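Local coordinates for acyl-CoA-binding domain-containing protein 1 (Oryza sativa Japonica Group, PDB 5H3G), which binds medium- and long-chain acyl-CoA esters with high affinity, binds phosphatidic acid and phosphatidylcholine in vitro, and may take part in phospholipid biosynthesis, at residues Y33-Q38 against E67-E72; A39-V44 against D61-V66; G5-F10 against E73-Y78; E11-K16 against D77-V82. One frame throughout, in Å; residues are numbered along the deposited sequence.

Contact 1 (Y33-Q38 against E67-E72); sequences YGLYKQ and EGKSKE
Gln38, in the last turn of helix 26-41, reaches across to the backbone of Lys69 and carries most of this contact. Its CG is anti to the backbone N (chi1 -171°) and the chain then bends at chi2 (69°), which presents the carboxamide to the turn leading into helix 71-92. NE2 donates to the carbonyl O of Lys69 over 3.2 Å, almost in a straight line (N-H...O 175°). The acceptor lies practically in the plane of the amide, and the donor meets a lone pair in the carbonyl plane, so both flat groups are well placed for the bond. The same NE2 has a second partner in Asp43 OD1, which also accepts from Gly68 N. On the other branch of the amide, OE1 of Gln38 comes within 4.0 Å of Glu67 CA. The aliphatic part is looser: Gln38 CG lies 4.1 Å from Lys69 CB, the two side chains crossing at about a right angle. Beyond CB the lysine runs away from Gln38, its CD passing 4.4 Å from CD2 of Leu35, and its NZ makes a long, weak ion pair with Asp77. Gly68 adopts a positive phi, and Ser70, at the N-cap position, caps helix 71-92 with OG accepting from Glu73 N. Two acceptors for the amide nitrogen of Gln38 should limit its rotation, tying the end of helix 26-41, just after the Tyr33-Lys37 run that probably binds acyl-CoA, to the start of the last helix.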
loop_
_atom_site.group_PDB
_atom_site.type_symbol
_atom_site.label_atom_id
_atom_site.label_comp_id
_atom_site.label_asym_id
_atom_site.label_seq_id
_atom_site.Cartn_x
_atom_site.Cartn_y
_atom_site.Cartn_z
ATOM N N TYR A 33 -2.762 0.802 -0.091
ATOM C CA TYR A 33 -3.160 1.300 1.220
ATOM C C TYR A 33 -2.790 0.300 2.305
ATOM O O TYR A 33 -2.151 0.655 3.301
ATOM C CB TYR A 33 -4.667 1.614 1.243
ATOM C CG TYR A 33 -5.188 1.958 2.634
ATOM C CD1 TYR A 33 -5.129 3.260 3.123
ATOM C CD2 TYR A 33 -5.711 0.968 3.467
ATOM C CE1 TYR A 33 -5.592 3.567 4.410
ATOM C CE2 TYR A 33 -6.157 1.261 4.750
ATOM C CZ TYR A 33 -6.104 2.556 5.206
ATOM O OH TYR A 33 -6.570 2.824 6.480
ATOM N N GLY A 34 -3.167 -0.962 2.123
ATOM C CA GLY A 34 -2.920 -1.931 3.180
ATOM C C GLY A 34 -1.446 -2.089 3.487
ATOM O O GLY A 34 -1.045 -2.146 4.655
ATOM N N LEU A 35 -0.616 -2.161 2.446
ATOM C CA LEU A 35 0.816 -2.314 2.656
ATOM C C LEU A 35 1.421 -1.056 3.259
ATOM O O LEU A 35 2.336 -1.138 4.081
ATOM C CB LEU A 35 1.514 -2.662 1.344
ATOM C CG LEU A 35 1.244 -4.077 0.857
ATOM C CD1 LEU A 35 1.721 -4.200 -0.583
ATOM C CD2 LEU A 35 1.990 -5.005 1.780
ATOM N N TYR A 36 0.930 0.124 2.867
ATOM C CA TYR A 36 1.461 1.348 3.446
ATOM C C TYR A 36 1.166 1.419 4.938
ATOM O O TYR A 36 2.043 1.765 5.739
ATOM C CB TYR A 36 0.874 2.565 2.735
ATOM C CG TYR A 36 1.520 3.859 3.177
ATOM C CD1 TYR A 36 2.692 4.301 2.595
ATOM C CD2 TYR A 36 0.967 4.618 4.200
ATOM C CE1 TYR A 36 3.291 5.496 2.995
ATOM C CE2 TYR A 36 1.557 5.795 4.619
ATOM C CZ TYR A 36 2.725 6.237 4.011
ATOM O OH TYR A 36 3.314 7.414 4.415
ATOM N N LYS A 37 -0.075 1.122 5.327
ATOM C CA LYS A 37 -0.406 1.029 6.747
ATOM C C LYS A 37 0.500 0.029 7.457
ATOM O O LYS A 37 1.100 0.336 8.495
ATOM C CB LYS A 37 -1.865 0.628 6.915
ATOM C CG LYS A 37 -2.866 1.653 6.373
ATOM C CD LYS A 37 -2.693 3.001 7.056
ATOM C CE LYS A 37 -2.872 2.936 8.571
ATOM N NZ LYS A 37 -3.050 4.321 9.118
ATOM N N GLN A 38 0.575 -1.189 6.929
ATOM C CA GLN A 38 1.372 -2.229 7.577
ATOM C C GLN A 38 2.834 -1.817 7.696
ATOM O O GLN A 38 3.466 -2.028 8.741
ATOM C CB GLN A 38 1.250 -3.532 6.794
ATOM C CG GLN A 38 1.870 -4.705 7.533
ATOM C CD GLN A 38 1.086 -5.084 8.777
ATOM O OE1 GLN A 38 -0.095 -4.751 8.924
ATOM N NE2 GLN A 38 1.747 -5.787 9.694
ATOM N N GLU A 67 -1.608 -8.456 7.759
ATOM C CA GLU A 67 -1.220 -8.577 9.157
ATOM C C GLU A 67 -0.095 -9.596 9.323
ATOM O O GLU A 67 -0.061 -10.623 8.639
ATOM C CB GLU A 67 -2.424 -8.990 10.001
ATOM C CG GLU A 67 -2.164 -8.907 11.497
ATOM C CD GLU A 67 -3.430 -8.961 12.333
ATOM O OE1 GLU A 67 -4.425 -9.556 11.883
ATOM O OE2 GLU A 67 -3.426 -8.402 13.450
ATOM N N GLY A 68 0.839 -9.287 10.225
ATOM C CA GLY A 68 1.965 -10.151 10.514
ATOM C C GLY A 68 3.253 -9.826 9.785
ATOM O O GLY A 68 4.282 -10.449 10.085
ATOM N N LYS A 69 3.247 -8.885 8.838
ATOM C CA LYS A 69 4.472 -8.596 8.107
ATOM C C LYS A 69 5.331 -7.605 8.890
ATOM O O LYS A 69 4.828 -6.600 9.400
ATOM C CB LYS A 69 4.155 -8.032 6.717
ATOM C CG LYS A 69 3.347 -8.946 5.797
ATOM C CD LYS A 69 3.276 -8.329 4.398
ATOM C CE LYS A 69 2.518 -9.200 3.413
ATOM N NZ LYS A 69 3.285 -10.404 2.988
ATOM N N SER A 70 6.631 -7.870 8.960
ATOM C CA SER A 70 7.540 -6.898 9.545
ATOM C C SER A 70 7.542 -5.588 8.748
ATOM O O SER A 70 7.074 -5.511 7.605
ATOM C CB SER A 70 8.956 -7.453 9.595
ATOM O OG SER A 70 9.471 -7.608 8.283
ATOM N N LYS A 71 8.078 -4.541 9.381
ATOM C CA LYS A 71 8.295 -3.271 8.692
ATOM C C LYS A 71 9.131 -3.479 7.444
ATOM O O LYS A 71 8.857 -2.904 6.380
ATOM C CB LYS A 71 8.990 -2.288 9.643
ATOM C CG LYS A 71 9.434 -0.973 9.011
ATOM C CD LYS A 71 10.104 -0.080 10.053
ATOM C CE LYS A 71 10.115 1.370 9.589
ATOM N NZ LYS A 71 10.728 2.301 10.582
ATOM N N GLU A 72 10.154 -4.312 7.554
ATOM C CA GLU A 72 10.997 -4.582 6.408
ATOM C C GLU A 72 10.201 -5.296 5.314
ATOM O O GLU A 72 10.304 -4.930 4.140
ATOM C CB GLU A 72 12.211 -5.382 6.880
ATOM C CG GLU A 72 13.364 -5.504 5.893
ATOM C CD GLU A 72 14.473 -4.468 6.003
ATOM O OE1 GLU A 72 14.315 -3.485 6.748
ATOM O OE2 GLU A 72 15.508 -4.647 5.302
#

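Contact 2 (A39-V44 against D61-V66); sequences ATVGDV and DAWKAV
Trp63 of helix 57-64 lays its indole against the turn that follows helix 26-41, and Val44 sits directly on it. A chi1 near trans (-176°) swings the indole out from its helix to that turn. The indole N-H is then directed at the carbonyl of Gly42, with NE1 to O at 2.8 Å and a moderately bent N-H...O angle of 149°; the oxygen lies close to the ring plane, at its edge. Over one face stands Val44, whose CB is 3.6 Å from the centroid of the five-membered ring, a CH-pi contact. The chi1 of this valine (60°) puts CG1 between the backbone N and the carbonyl carbon, turned to the helix backbone 3.9 Å from Lys64 CA, and leaves CG2 over the six-membered ring, 3.7 Å from CE3 of Trp63. Farther round the indole, Val41 CG2 approaches CZ2 of Trp63 at 3.6 Å, obliquely to the ring. Val44 N, a donor like the nearby NE1, is instead bridged by a water to Trp63 O, each leg 2.9 Å long. The polar end of Lys64 pairs with Glu67. The indole is thus held both in its plane, by a hydrogen bond, and over a face, by a valine, so its rotation should be restricted; with the water bridge this helps to hold the loop after helix 26-41 on the C-terminal part of helix 57-64.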
loop_
_atom_site.group_PDB
_atom_site.type_symbol
_atom_site.label_atom_id
_atom_site.label_comp_id
_atom_site.label_asym_id
_atom_site.label_seq_id
_atom_site.Cartn_x
_atom_site.Cartn_y
_atom_site.Cartn_z
ATOM N N ALA A 39 3.376 -1.201 6.645
ATOM C CA ALA A 39 4.785 -0.811 6.614
ATOM C C ALA A 39 5.112 0.256 7.650
ATOM O O ALA A 39 6.181 0.223 8.266
ATOM C CB ALA A 39 5.144 -0.306 5.219
ATOM N N THR A 40 4.218 1.220 7.849
ATOM C CA THR A 40 4.513 2.359 8.702
ATOM C C THR A 40 4.049 2.169 10.141
ATOM O O THR A 40 4.777 2.538 11.062
ATOM C CB THR A 40 3.885 3.631 8.127
ATOM O OG1 THR A 40 2.475 3.438 7.957
ATOM C CG2 THR A 40 4.501 3.978 6.783
ATOM N N VAL A 41 2.873 1.587 10.381
ATOM C CA VAL A 41 2.342 1.504 11.738
ATOM C C VAL A 41 2.108 0.073 12.204
ATOM O O VAL A 41 1.730 -0.129 13.366
ATOM C CB VAL A 41 1.057 2.342 11.907
ATOM C CG1 VAL A 41 1.371 3.811 11.687
ATOM C CG2 VAL A 41 -0.031 1.888 10.964
ATOM N N GLY A 42 2.320 -0.926 11.353
ATOM C CA GLY A 42 2.198 -2.299 11.821
ATOM C C GLY A 42 0.777 -2.836 11.767
ATOM O O GLY A 42 -0.077 -2.360 11.010
ATOM N N ASP A 43 0.529 -3.849 12.599
ATOM C CA ASP A 43 -0.715 -4.605 12.524
ATOM C C ASP A 43 -1.917 -3.711 12.774
ATOM O O ASP A 43 -1.895 -2.847 13.658
ATOM C CB ASP A 43 -0.738 -5.731 13.561
ATOM C CG ASP A 43 0.147 -6.911 13.191
ATOM O OD1 ASP A 43 0.639 -6.974 12.050
ATOM O OD2 ASP A 43 0.349 -7.791 14.065
ATOM N N VAL A 44 -2.994 -3.971 12.032
ATOM C CA VAL A 44 -4.238 -3.251 12.269
ATOM C C VAL A 44 -4.697 -3.493 13.696
ATOM O O VAL A 44 -4.712 -4.630 14.182
ATOM C CB VAL A 44 -5.308 -3.649 11.239
ATOM C CG1 VAL A 44 -5.610 -5.140 11.298
ATOM C CG2 VAL A 44 -6.571 -2.832 11.453
ATOM N N ASP A 61 -10.072 -4.082 5.505
ATOM C CA ASP A 61 -9.816 -5.441 5.035
ATOM C C ASP A 61 -8.471 -5.545 4.327
ATOM O O ASP A 61 -7.756 -6.543 4.474
ATOM C CB ASP A 61 -10.937 -5.898 4.100
ATOM C CG ASP A 61 -12.202 -6.303 4.846
ATOM O OD1 ASP A 61 -12.173 -6.468 6.085
ATOM O OD2 ASP A 61 -13.244 -6.469 4.181
ATOM N N ALA A 62 -8.104 -4.525 3.542
ATOM C CA ALA A 62 -6.825 -4.580 2.849
ATOM C C ALA A 62 -5.673 -4.573 3.842
ATOM O O ALA A 62 -4.644 -5.219 3.623
ATOM C CB ALA A 62 -6.705 -3.401 1.878
ATOM N N TRP A 63 -5.828 -3.836 4.938
ATOM C CA TRP A 63 -4.785 -3.764 5.952
ATOM C C TRP A 63 -4.735 -5.061 6.755
ATOM O O TRP A 63 -3.659 -5.626 6.983
ATOM C CB TRP A 63 -5.064 -2.546 6.836
ATOM C CG TRP A 63 -4.076 -2.207 7.884
ATOM C CD1 TRP A 63 -2.848 -2.763 8.097
ATOM C CD2 TRP A 63 -4.238 -1.192 8.878
ATOM N NE1 TRP A 63 -2.242 -2.160 9.182
ATOM C CE2 TRP A 63 -3.078 -1.192 9.674
ATOM C CE3 TRP A 63 -5.257 -0.284 9.170
ATOM C CZ2 TRP A 63 -2.915 -0.316 10.748
ATOM C CZ3 TRP A 63 -5.095 0.575 10.241
ATOM C CH2 TRP A 63 -3.935 0.554 11.011
ATOM N N LYS A 64 -5.900 -5.560 7.160
ATOM C CA LYS A 64 -5.976 -6.847 7.853
ATOM C C LYS A 64 -5.299 -7.957 7.052
ATOM O O LYS A 64 -4.658 -8.855 7.622
ATOM C CB LYS A 64 -7.444 -7.182 8.122
ATOM C CG LYS A 64 -7.703 -8.525 8.797
ATOM C CD LYS A 64 -7.062 -8.621 10.160
ATOM C CE LYS A 64 -7.485 -9.910 10.866
ATOM N NZ LYS A 64 -6.990 -9.983 12.277
ATOM N N ALA A 65 -5.403 -7.890 5.724
ATOM C CA ALA A 65 -4.901 -8.962 4.875
ATOM C C ALA A 65 -3.386 -9.109 4.926
ATOM O O ALA A 65 -2.873 -10.187 4.598
ATOM C CB ALA A 65 -5.348 -8.743 3.430
ATOM N N VAL A 66 -2.653 -8.072 5.313
ATOM C CA VAL A 66 -1.200 -8.155 5.372
ATOM C C VAL A 66 -0.711 -8.166 6.817
ATOM O O VAL A 66 0.463 -7.912 7.081
ATOM C CB VAL A 66 -0.544 -7.034 4.550
ATOM C CG1 VAL A 66 -0.782 -7.273 3.069
ATOM C CG2 VAL A 66 -1.132 -5.663 4.952
HETATM O O HOH W 1 -2.646 -5.715 9.697
#

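Contact 3 (G5-F10 against E73-Y78); sequences GLQEDF and EAMSDY
Phe10 and Met75 bring the two helices closest, their CA atoms 6.0 Å apart, while Leu6 CA and Ser76 CA are separated by 7.3 Å. The segments run broadly in the same direction, crossing at 43° with their axes 9.6 Å apart at closest approach. Into this interface Met75 projects a chain that is extended beyond CG and crosses the Phe10 side chain at about a right angle. Its CG stands over one face of the phenyl ring, somewhat toward the rim, at 3.8 Å from the centroid, and so makes a CH-pi contact. SD follows at 4.5 Å from the same centroid but obliquely, a Met-aromatic contact. The phenyl ring of Phe10 also turns an edge to the face of Tyr78. This is an offset edge-to-face pair with planes at 61°, in which Phe10 CE1 comes to 3.5 Å from Tyr78 CD2. Leu6 packs on another flank of Met75: its CD2 lies 3.9 Å from Met75 CB and equally far from Ser76 OG. The interface is therefore joined by dispersion and ring contacts, and Met75 buries the largest area of any residue in it. Tyr78, which probably takes part in acyl-CoA binding, is braced by Phe10 on its ring. Beyond the pair, helix 26-41 packs against the same cluster, its Ala39 touching both Phe10 and Met75, so that helices 4-17, 26-41 and 71-92 meet around these two side chains.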
loop_
_atom_site.group_PDB
_atom_site.type_symbol
_atom_site.label_atom_id
_atom_site.label_comp_id
_atom_site.label_asym_id
_atom_site.label_seq_id
_atom_site.Cartn_x
_atom_site.Cartn_y
_atom_site.Cartn_z
ATOM N N GLY A 5 18.897 1.270 3.304
ATOM C CA GLY A 5 18.588 1.329 1.884
ATOM C C GLY A 5 17.121 1.076 1.603
ATOM O O GLY A 5 16.522 1.727 0.743
ATOM N N LEU A 6 16.517 0.146 2.340
ATOM C CA LEU A 6 15.093 -0.119 2.169
ATOM C C LEU A 6 14.237 1.062 2.611
ATOM O O LEU A 6 13.256 1.402 1.941
ATOM C CB LEU A 6 14.696 -1.364 2.946
ATOM C CG LEU A 6 13.210 -1.658 2.815
ATOM C CD1 LEU A 6 12.926 -2.055 1.382
ATOM C CD2 LEU A 6 12.780 -2.717 3.786
ATOM N N GLN A 7 14.562 1.673 3.755
ATOM C CA GLN A 7 13.798 2.828 4.217
ATOM C C GLN A 7 13.873 3.966 3.207
ATOM O O GLN A 7 12.870 4.645 2.946
ATOM C CB GLN A 7 14.312 3.287 5.584
ATOM C CG GLN A 7 13.571 4.492 6.149
ATOM C CD GLN A 7 12.295 4.109 6.874
ATOM O OE1 GLN A 7 12.262 3.126 7.616
ATOM N NE2 GLN A 7 11.237 4.891 6.671
ATOM N N GLU A 8 15.056 4.184 2.625
ATOM C CA GLU A 8 15.208 5.207 1.595
ATOM C C GLU A 8 14.347 4.880 0.383
ATOM O O GLU A 8 13.608 5.735 -0.115
ATOM C CB GLU A 8 16.681 5.330 1.192
ATOM C CG GLU A 8 17.597 5.785 2.326
ATOM C CD GLU A 8 19.081 5.753 1.961
ATOM O OE1 GLU A 8 19.442 5.154 0.924
ATOM O OE2 GLU A 8 19.890 6.331 2.721
ATOM N N ASP A 9 14.442 3.635 -0.102
ATOM C CA ASP A 9 13.609 3.182 -1.213
ATOM C C ASP A 9 12.136 3.388 -0.911
ATOM O O ASP A 9 11.370 3.805 -1.782
ATOM C CB ASP A 9 13.850 1.695 -1.493
ATOM C CG ASP A 9 15.149 1.428 -2.222
ATOM O OD1 ASP A 9 15.801 2.380 -2.684
ATOM O OD2 ASP A 9 15.508 0.236 -2.325
ATOM N N PHE A 10 11.719 3.079 0.315
ATOM C CA PHE A 10 10.303 3.161 0.655
ATOM C C PHE A 10 9.812 4.598 0.568
ATOM O O PHE A 10 8.747 4.871 0.006
ATOM C CB PHE A 10 10.072 2.598 2.055
ATOM C CG PHE A 10 8.640 2.707 2.533
ATOM C CD1 PHE A 10 7.675 1.834 2.076
ATOM C CD2 PHE A 10 8.268 3.683 3.452
ATOM C CE1 PHE A 10 6.357 1.923 2.509
ATOM C CE2 PHE A 10 6.952 3.784 3.888
ATOM C CZ PHE A 10 5.997 2.897 3.426
ATOM N N GLU A 73 9.360 -6.278 5.687
ATOM C CA GLU A 73 8.590 -7.040 4.698
ATOM C C GLU A 73 7.557 -6.165 3.999
ATOM O O GLU A 73 7.405 -6.230 2.774
ATOM C CB GLU A 73 7.880 -8.228 5.350
ATOM C CG GLU A 73 8.761 -9.431 5.619
ATOM C CD GLU A 73 8.057 -10.540 6.409
ATOM O OE1 GLU A 73 7.102 -10.254 7.161
ATOM O OE2 GLU A 73 8.466 -11.708 6.286
ATOM N N ALA A 74 6.793 -5.388 4.771
ATOM C CA ALA A 74 5.698 -4.621 4.181
ATOM C C ALA A 74 6.223 -3.462 3.352
ATOM O O ALA A 74 5.661 -3.156 2.293
ATOM C CB ALA A 74 4.751 -4.121 5.272
ATOM N N MET A 75 7.289 -2.799 3.818
ATOM C CA MET A 75 7.976 -1.816 2.983
ATOM C C MET A 75 8.413 -2.449 1.680
ATOM O O MET A 75 8.255 -1.861 0.603
ATOM C CB MET A 75 9.206 -1.248 3.696
ATOM C CG MET A 75 8.950 -0.134 4.678
ATOM S SD MET A 75 10.482 0.619 5.284
ATOM C CE MET A 75 9.763 1.979 6.184
ATOM N N SER A 76 8.976 -3.655 1.782
ATOM C CA SER A 76 9.382 -4.437 0.627
ATOM C C SER A 76 8.240 -4.617 -0.359
ATOM O O SER A 76 8.374 -4.325 -1.555
ATOM C CB SER A 76 9.872 -5.814 1.108
ATOM O OG SER A 76 10.831 -5.667 2.120
ATOM N N ASP A 77 7.128 -5.156 0.122
ATOM C CA ASP A 77 6.010 -5.441 -0.763
ATOM C C ASP A 77 5.452 -4.164 -1.350
ATOM O O ASP A 77 5.155 -4.109 -2.543
ATOM C CB ASP A 77 4.921 -6.183 -0.014
ATOM C CG ASP A 77 5.343 -7.555 0.379
ATOM O OD1 ASP A 77 6.126 -8.147 -0.384
ATOM O OD2 ASP A 77 4.910 -8.017 1.450
ATOM N N TYR A 78 5.286 -3.132 -0.515
ATOM C CA TYR A 78 4.781 -1.852 -1.008
ATOM C C TYR A 78 5.617 -1.370 -2.185
ATOM O O TYR A 78 5.083 -0.993 -3.236
ATOM C CB TYR A 78 4.777 -0.816 0.131
ATOM C CG TYR A 78 4.368 0.561 -0.347
ATOM C CD1 TYR A 78 3.030 0.915 -0.414
ATOM C CD2 TYR A 78 5.321 1.475 -0.785
ATOM C CE1 TYR A 78 2.643 2.183 -0.879
ATOM C CE2 TYR A 78 4.947 2.735 -1.256
ATOM C CZ TYR A 78 3.608 3.069 -1.304
ATOM O OH TYR A 78 3.231 4.313 -1.792
#

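Contact 4 (E11-K16 against D77-V82); sequences EQYAEK and DYITKV
Apolar packing of the Tyr13 ring on helix 71-92 is the first kind of interaction here. Tyr13, with CG beside its backbone N (chi1 -81°), sets its ring alongside that helix, where CD2 meets Ile79 CG2 at 3.7 Å and CD1 lies 4.1 Å from Val82 CG1. Both methyls approach obliquely, and the tyrosine and isoleucine side chains cross at about a right angle. Val82 CG1 also rests 3.7 Å from the carbonyl O of Tyr13.

The second kind of contact is the edge of Tyr78 against the backbone of helix 4-17. Its hydroxyl end packs on Ala14, with OH 3.4 Å from CA and 3.9 Å from CB, and Ala14 N lies near the ring plane. This is van der Waals packing. From its own helix, Val82 CG2, one turn along, covers a face of the same ring, 3.4 Å above the plane and toward the rim.

The helix axes approach to 9.6 Å at 38°, a parallel packing of first and last helices that belongs to the up-down-down-up four-helix fold of acyl-CoA-binding proteins, with Tyr78 at the probable ligand site.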
loop_
_atom_site.group_PDB
_atom_site.type_symbol
_atom_site.label_atom_id
_atom_site.label_comp_id
_atom_site.label_asym_id
_atom_site.label_seq_id
_atom_site.Cartn_x
_atom_site.Cartn_y
_atom_site.Cartn_z
ATOM N N GLU A 11 10.569 5.524 1.147
ATOM C CA GLU A 11 10.169 6.919 1.102
ATOM C C GLU A 11 10.177 7.429 -0.328
ATOM O O GLU A 11 9.288 8.186 -0.724
ATOM C CB GLU A 11 11.076 7.738 2.013
ATOM C CG GLU A 11 10.930 7.300 3.470
ATOM C CD GLU A 11 11.972 7.894 4.395
ATOM O OE1 GLU A 11 12.806 8.696 3.928
ATOM O OE2 GLU A 11 11.955 7.548 5.596
ATOM N N GLN A 12 11.139 6.978 -1.130
ATOM C CA GLN A 12 11.188 7.403 -2.526
ATOM C C GLN A 12 9.979 6.895 -3.298
ATOM O O GLN A 12 9.324 7.655 -4.022
ATOM C CB GLN A 12 12.489 6.928 -3.170
ATOM C CG GLN A 12 13.727 7.662 -2.662
ATOM C CD GLN A 12 15.024 7.083 -3.205
ATOM O OE1 GLN A 12 15.028 6.364 -4.207
ATOM N NE2 GLN A 12 16.131 7.388 -2.539
ATOM N N TYR A 13 9.654 5.614 -3.151
ATOM C CA TYR A 13 8.537 5.078 -3.915
ATOM C C TYR A 13 7.196 5.545 -3.373
ATOM O O TYR A 13 6.243 5.672 -4.145
ATOM C CB TYR A 13 8.623 3.563 -3.972
ATOM C CG TYR A 13 9.592 3.154 -5.047
ATOM C CD1 TYR A 13 9.275 3.326 -6.384
ATOM C CD2 TYR A 13 10.840 2.641 -4.724
ATOM C CE1 TYR A 13 10.165 2.983 -7.375
ATOM C CE2 TYR A 13 11.735 2.291 -5.704
ATOM C CZ TYR A 13 11.392 2.459 -7.030
ATOM O OH TYR A 13 12.279 2.107 -8.022
ATOM N N ALA A 14 7.090 5.817 -2.066
ATOM C CA ALA A 14 5.858 6.434 -1.580
ATOM C C ALA A 14 5.652 7.795 -2.232
ATOM O O ALA A 14 4.517 8.174 -2.546
ATOM C CB ALA A 14 5.883 6.565 -0.058
ATOM N N GLU A 15 6.741 8.523 -2.482
ATOM C CA GLU A 15 6.627 9.787 -3.204
ATOM C C GLU A 15 6.286 9.556 -4.671
ATOM O O GLU A 15 5.447 10.264 -5.239
ATOM C CB GLU A 15 7.922 10.588 -3.063
ATOM C CG GLU A 15 8.137 11.106 -1.646
ATOM C CD GLU A 15 9.531 11.658 -1.401
ATOM O OE1 GLU A 15 10.318 11.747 -2.366
ATOM O OE2 GLU A 15 9.837 11.997 -0.237
ATOM N N LYS A 16 6.911 8.560 -5.297
ATOM C CA LYS A 16 6.641 8.310 -6.709
ATOM C C LYS A 16 5.225 7.789 -6.921
ATOM O O LYS A 16 4.661 7.961 -8.011
ATOM C CB LYS A 16 7.665 7.322 -7.268
ATOM C CG LYS A 16 9.076 7.873 -7.382
ATOM C CD LYS A 16 9.995 6.778 -7.892
ATOM C CE LYS A 16 11.363 7.316 -8.251
ATOM N NZ LYS A 16 12.113 6.328 -9.083
ATOM N N ASP A 77 7.128 -5.156 0.122
ATOM C CA ASP A 77 6.010 -5.441 -0.763
ATOM C C ASP A 77 5.452 -4.164 -1.350
ATOM O O ASP A 77 5.155 -4.109 -2.543
ATOM C CB ASP A 77 4.921 -6.183 -0.014
ATOM C CG ASP A 77 5.343 -7.555 0.379
ATOM O OD1 ASP A 77 6.126 -8.147 -0.384
ATOM O OD2 ASP A 77 4.910 -8.017 1.450
ATOM N N TYR A 78 5.286 -3.132 -0.515
ATOM C CA TYR A 78 4.781 -1.852 -1.008
ATOM C C TYR A 78 5.617 -1.370 -2.185
ATOM O O TYR A 78 5.083 -0.993 -3.236
ATOM C CB TYR A 78 4.777 -0.816 0.131
ATOM C CG TYR A 78 4.368 0.561 -0.347
ATOM C CD1 TYR A 78 3.030 0.915 -0.414
ATOM C CD2 TYR A 78 5.321 1.475 -0.785
ATOM C CE1 TYR A 78 2.643 2.183 -0.879
ATOM C CE2 TYR A 78 4.947 2.735 -1.256
ATOM C CZ TYR A 78 3.608 3.069 -1.304
ATOM O OH TYR A 78 3.231 4.313 -1.792
ATOM N N ILE A 79 6.941 -1.409 -2.029
ATOM C CA ILE A 79 7.844 -0.972 -3.089
ATOM C C ILE A 79 7.627 -1.798 -4.352
ATOM O O ILE A 79 7.535 -1.247 -5.454
ATOM C CB ILE A 79 9.306 -1.040 -2.614
ATOM C CG1 ILE A 79 9.568 0.066 -1.587
ATOM C CG2 ILE A 79 10.258 -0.877 -3.786
ATOM C CD1 ILE A 79 10.780 -0.206 -0.716
ATOM N N THR A 80 7.534 -3.127 -4.218
ATOM C CA THR A 80 7.376 -3.945 -5.421
ATOM C C THR A 80 6.038 -3.678 -6.096
ATOM O O THR A 80 5.962 -3.640 -7.330
ATOM C CB THR A 80 7.548 -5.440 -5.119
ATOM O OG1 THR A 80 6.509 -5.927 -4.254
ATOM C CG2 THR A 80 8.900 -5.696 -4.484
ATOM N N LYS A 81 4.975 -3.461 -5.317
ATOM C CA LYS A 81 3.678 -3.172 -5.932
ATOM C C LYS A 81 3.680 -1.817 -6.627
ATOM O O LYS A 81 3.135 -1.681 -7.733
ATOM C CB LYS A 81 2.567 -3.215 -4.876
ATOM C CG LYS A 81 2.332 -4.605 -4.288
ATOM C CD LYS A 81 1.825 -5.573 -5.344
ATOM C CE LYS A 81 1.597 -6.955 -4.762
ATOM N NZ LYS A 81 0.933 -6.882 -3.438
ATOM N N VAL A 82 4.278 -0.802 -5.996
ATOM C CA VAL A 82 4.348 0.525 -6.614
ATOM C C VAL A 82 5.180 0.472 -7.884
ATOM O O VAL A 82 4.783 1.020 -8.918
ATOM C CB VAL A 82 4.896 1.572 -5.628
ATOM C CG1 VAL A 82 5.170 2.879 -6.361
ATOM C CG2 VAL A 82 3.895 1.822 -4.515
#

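From the N terminus, helix 4-17 supplies the first partners of contacts 3 and 4, both closed only when the chain returns along helix 71-92. Their loops cross: contact 4 opens inside the loop of contact 3 and closes slightly beyond it, the two sharing Asp77 and Tyr78. Between these ends helix 26-41 opens contact 1, closed at 67-72 and nested inside both larger loops. Contact 2, from 39-44, closes at 61-66 inside contact 1, and the two meet through Asp43 and Gln38. Together they join the first, second and last helices and attach helix 57-64 and its flanking loops at the edge, contacts 2 and 4 lying on opposite sides of the chain's centre.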